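Local coordinates for periplasmic oligopeptide-binding protein (Burkholderia pseudomallei, PDB 3ZS6) that probably binds oligopeptides in the periplasm and hands them to an ABC transporter for uptake into the cell, at residues A281-L286 and N465-V470; N336-A341 and L376-K381. All blocks are in the same frame, centred on the assembly; numbering follows the deposited sequence.

Contact 1: residues A281-L286 and N465-V470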
# COMPACT_ATOMS: atom_id res chain seq x y z
N ALA A 281 18.90 14.94 -11.50
CA ALA A 281 20.21 15.04 -10.87
C ALA A 281 20.23 14.38 -9.49
O ALA A 281 21.16 13.65 -9.15
CB ALA A 281 20.62 16.50 -10.75
N LEU A 282 19.20 14.65 -8.69
CA LEU A 282 19.12 14.09 -7.35
C LEU A 282 19.05 12.57 -7.42
O LEU A 282 19.67 11.87 -6.61
CB LEU A 282 17.91 14.65 -6.60
CG LEU A 282 17.91 16.15 -6.27
CD1 LEU A 282 16.57 16.57 -5.66
CD2 LEU A 282 19.05 16.51 -5.32
N ALA A 283 18.32 12.06 -8.40
CA ALA A 283 18.15 10.62 -8.56
C ALA A 283 19.42 9.90 -8.97
O ALA A 283 19.74 8.82 -8.45
CB ALA A 283 17.03 10.33 -9.55
N MET A 284 20.15 10.47 -9.92
CA MET A 284 21.24 9.74 -10.57
C MET A 284 22.51 9.66 -9.73
O MET A 284 23.37 8.84 -9.99
CB MET A 284 21.54 10.33 -11.95
CG MET A 284 22.21 11.69 -11.93
SD MET A 284 22.35 12.39 -13.59
CE MET A 284 23.09 11.04 -14.49
N VAL A 285 22.61 10.51 -8.72
CA VAL A 285 23.81 10.51 -7.88
C VAL A 285 23.78 9.47 -6.73
O VAL A 285 24.84 9.05 -6.26
CB VAL A 285 24.07 11.93 -7.33
CG1 VAL A 285 24.87 11.88 -6.06
CG2 VAL A 285 24.78 12.78 -8.40
N LEU A 286 22.59 9.06 -6.31
CA LEU A 286 22.47 8.08 -5.22
C LEU A 286 22.95 6.68 -5.63
O LEU A 286 22.50 6.13 -6.63
CB LEU A 286 21.02 8.00 -4.72
CG LEU A 286 20.31 9.27 -4.26
CD1 LEU A 286 18.82 8.99 -4.07
CD2 LEU A 286 20.92 9.84 -2.98
N ASN A 465 11.28 8.81 -17.06
CA ASN A 465 12.23 9.73 -17.67
C ASN A 465 12.02 11.16 -17.19
O ASN A 465 12.89 12.01 -17.34
CB ASN A 465 12.17 9.65 -19.20
CG ASN A 465 12.89 8.44 -19.75
OD1 ASN A 465 14.04 8.18 -19.39
ND2 ASN A 465 12.22 7.69 -20.61
N ASP A 466 10.87 11.40 -16.57
CA ASP A 466 10.59 12.70 -15.95
C ASP A 466 11.00 12.74 -14.47
O ASP A 466 10.97 13.79 -13.84
CB ASP A 466 9.10 13.05 -16.11
CG ASP A 466 8.75 13.50 -17.53
OD1 ASP A 466 9.68 13.79 -18.32
OD2 ASP A 466 7.55 13.58 -17.86
N TYR A 467 11.38 11.58 -13.92
CA TYR A 467 11.79 11.49 -12.50
C TYR A 467 10.86 12.24 -11.55
O TYR A 467 11.30 13.05 -10.74
CB TYR A 467 13.25 11.94 -12.34
CG TYR A 467 14.16 11.11 -13.20
CD1 TYR A 467 14.63 9.90 -12.74
CD2 TYR A 467 14.47 11.49 -14.51
CE1 TYR A 467 15.43 9.10 -13.53
CE2 TYR A 467 15.27 10.70 -15.30
CZ TYR A 467 15.75 9.50 -14.80
OH TYR A 467 16.55 8.69 -15.58
N PRO A 468 9.55 11.95 -11.64
CA PRO A 468 8.57 12.58 -10.75
C PRO A 468 8.81 12.24 -9.28
O PRO A 468 8.39 13.01 -8.41
CB PRO A 468 7.23 12.00 -11.24
CG PRO A 468 7.60 10.72 -11.96
CD PRO A 468 8.93 11.04 -12.61
N MET A 469 9.45 11.10 -9.02
CA MET A 469 9.91 10.75 -7.67
C MET A 469 11.23 10.00 -7.80
O MET A 469 11.74 9.84 -8.91
CB MET A 469 8.87 9.89 -6.93
CG MET A 469 8.43 8.63 -7.69
SD MET A 469 6.93 8.86 -8.69
CE MET A 469 5.66 8.81 -7.40
N VAL A 470 11.79 9.54 -6.68
CA VAL A 470 13.08 8.87 -6.72
C VAL A 470 13.03 7.46 -6.15
O VAL A 470 13.20 7.26 -4.94
CB VAL A 470 14.15 9.66 -5.93
CG1 VAL A 470 15.51 8.97 -6.04
CG2 VAL A 470 14.23 11.11 -6.42

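Contact 2: residues N336-A341 and L376-K381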
# COMPACT_ATOMS: atom_id res chain seq x y z
N ASN A 336 26.03 19.08 -14.03
CA ASN A 336 25.72 19.86 -15.23
C ASN A 336 24.22 20.09 -15.37
O ASN A 336 23.77 21.15 -15.82
CB ASN A 336 26.27 19.15 -16.47
CG ASN A 336 26.57 20.10 -17.61
OD1 ASN A 336 25.74 20.31 -18.49
ND2 ASN A 336 27.76 20.68 -17.60
N LEU A 337 23.43 19.10 -14.97
CA LEU A 337 21.98 19.26 -14.96
C LEU A 337 21.58 20.40 -14.03
O LEU A 337 20.75 21.23 -14.38
CB LEU A 337 21.28 17.96 -14.54
CG LEU A 337 21.27 16.83 -15.56
CD1 LEU A 337 20.65 15.56 -14.94
CD2 LEU A 337 20.51 17.24 -16.82
N LEU A 338 22.17 20.43 -12.83
CA LEU A 338 21.86 21.48 -11.87
C LEU A 338 22.24 22.84 -12.45
O LEU A 338 21.50 23.82 -12.31
CB LEU A 338 22.60 21.25 -10.55
CG LEU A 338 22.09 20.11 -9.64
CD1 LEU A 338 22.86 20.09 -8.33
CD2 LEU A 338 20.60 20.25 -9.39
N LYS A 339 23.39 22.88 -13.10
CA LYS A 339 23.85 24.11 -13.75
C LYS A 339 22.86 24.52 -14.83
O LYS A 339 22.40 25.67 -14.86
CB LYS A 339 25.24 23.90 -14.34
CG LYS A 339 25.79 25.09 -15.12
CD LYS A 339 27.22 24.83 -15.59
CE LYS A 339 27.79 26.03 -16.34
NZ LYS A 339 29.14 25.72 -16.90
N GLN A 340 22.51 23.58 -15.70
CA GLN A 340 21.54 23.83 -16.76
C GLN A 340 20.24 24.39 -16.19
O GLN A 340 19.59 25.23 -16.81
CB GLN A 340 21.27 22.56 -17.56
CG GLN A 340 22.44 22.08 -18.42
CD GLN A 340 22.24 20.69 -19.01
OE1 GLN A 340 21.11 20.20 -19.12
NE2 GLN A 340 23.33 20.04 -19.39
N ALA A 341 19.86 23.92 -15.01
CA ALA A 341 18.60 24.33 -14.39
C ALA A 341 18.71 25.64 -13.62
O ALA A 341 17.74 26.11 -13.03
CB ALA A 341 18.08 23.24 -13.47
N LEU A 376 26.89 16.67 -4.86
CA LEU A 376 26.24 17.77 -5.56
C LEU A 376 26.31 19.07 -4.79
O LEU A 376 25.98 20.13 -5.32
CB LEU A 376 24.77 17.42 -5.82
CG LEU A 376 24.46 16.28 -6.79
CD1 LEU A 376 22.96 16.02 -6.81
CD2 LEU A 376 24.97 16.60 -8.19
N GLY A 377 26.74 19.00 -3.53
CA GLY A 377 26.73 20.17 -2.67
C GLY A 377 25.31 20.61 -2.36
O GLY A 377 25.06 21.78 -2.06
N VAL A 378 24.38 19.67 -2.46
CA VAL A 378 22.98 19.92 -2.10
C VAL A 378 22.75 19.58 -0.63
O VAL A 378 23.15 18.51 -0.17
CB VAL A 378 22.02 19.10 -2.98
CG1 VAL A 378 20.61 19.12 -2.41
CG2 VAL A 378 22.02 19.64 -4.41
N THR A 379 22.10 20.48 0.10
CA THR A 379 21.89 20.26 1.52
C THR A 379 20.47 19.75 1.81
O THR A 379 19.48 20.41 1.49
CB THR A 379 22.13 21.56 2.33
OG1 THR A 379 23.45 22.05 2.06
CG2 THR A 379 21.98 21.30 3.82
N ALA A 380 20.38 18.57 2.41
CA ALA A 380 19.10 18.03 2.83
C ALA A 380 19.06 17.92 4.35
O ALA A 380 19.81 17.13 4.93
CB ALA A 380 18.84 16.67 2.19
N LYS A 381 18.20 18.71 4.99
CA LYS A 381 18.06 18.69 6.44
C LYS A 381 17.03 17.64 6.86
O LYS A 381 15.90 17.65 6.37
CB LYS A 381 17.67 20.07 6.96
CG LYS A 381 18.68 21.17 6.61
CD LYS A 381 18.28 22.53 7.17
CE LYS A 381 19.39 23.56 6.94
NZ LYS A 381 19.00 24.95 7.32

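Contact 1: residues A281-L286 and N465-V470
The phenol ring of Tyr467 is the flat group of this contact, and the methyl of Ala283 comes to it obliquely, with Ala283 CB 4.0 Å from Tyr467 CD1. The ring stands beside the main chain's N rather than its carbonyl, with CG anti to C (chi1 -58°). It also touches Pro320, and its hydroxyl is hydrogen-bonded to Trp322 NE1, which ties down the polar end of a buried side chain. The same methyl of Ala283 meets a second partner, lying 4.1 Å from Val470 CG1; seen from Ala283 CB, the directions to Tyr467 CD1 and Val470 CG1 open by about 115°, so this one small side chain touches both ends of the run Tyr467 to Val470. That run links helix 449-464 to strand 470-480: the backbone turns at Tyr467, which has positive phi (45°), and Val470 opens the strand, its backbone bonded to Tyr264 of the neighbouring strand 260-266. Contact 1 thus lays helix 276-285 against the start of strand 470-480, part of a mixed sheet in a protein of the periplasmic binding protein type. Across the contact, CG1 is the atom through which Val470 touches, at 4.0 Å from Ala283 CA and 3.9 Å from Leu286 CD1. Leu286 has left the helix with an extended backbone, and its side chain runs at about a right angle to that of Val470. No hydrogen bond joins 281-286 to 465-470, and the fit between them is apolar throughout. Polar links run beside it: Arg279, one turn earlier on the same helix, donates NH2 to Asp466 O and, weakly, NE to Tyr467 O, while Trp372 NE1 donates to Leu282 O and Arg288 NH2 to Ala283 O.

Contact 2: residues N336-A341 and L376-K381
Leu338 and Leu376 adopt the same rotamer, CG anti to the carbonyl carbon (chi1 -73° and -66°); the second torsion near 180° carries CD1 of Leu338 out to the contact, while in Leu376 the same setting takes CD1 elsewhere and leaves CD2 and CB to touch. The setting is a beta-alpha-beta crossover: strand 350-356 leads through helix 359-376 to the parallel strand 379-385, and helix 327-340 packs at the junction where the second strand begins. Leu376 lies at the end of helix 359-376, and Gly377, with positive phi (68°), turns the chain out of it into the strand. Leu338 is the residue of 336-341 that makes the contact, and its CD1 methyl does the work alone. It approaches Leu376 with the two side chains at roughly a right angle, touching that residue at methyl CD2 and at CB. Val378, just past the glycine, offers CG2 to the same methyl; because Val378 has two deposited conformers, its part is less certain than that of Leu376. Further neighbours touch the group: Leu338 also rests on Leu349, Val378 on Phe351 of strand 350-356, and Leu376 on Ala334 of helix 327-340 and on Val285. No hydrogen bond crosses between the two segments. Leu338 CD1 lies 4.1 Å from Leu376 CD2 and likewise 4.1 Å from Leu376 CB.

How the contacts relate
The centres of contacts 1 and 2 lie 12 Å apart, on the same side of the chain's centre. Along the sequence 281-286 comes first, then 336-341 and 376-381, and 465-470 closes the series, so both partners of contact 2 fall between those of contact 1. Helix 276-285 joins them directly: Val285 CG2 touches Leu376 CD2 at 3.8 Å, and Met284 SD touches Leu337 CD1 at 3.8 Å. Strands 470-480 and 379-385 belong to one mixed sheet, connected through 260-266, 401-407 and 350-356. Packing therefore continues from strand 470-480 across helix 276-285 to helix 327-340, bringing distant parts of the sequence into one alpha/beta unit.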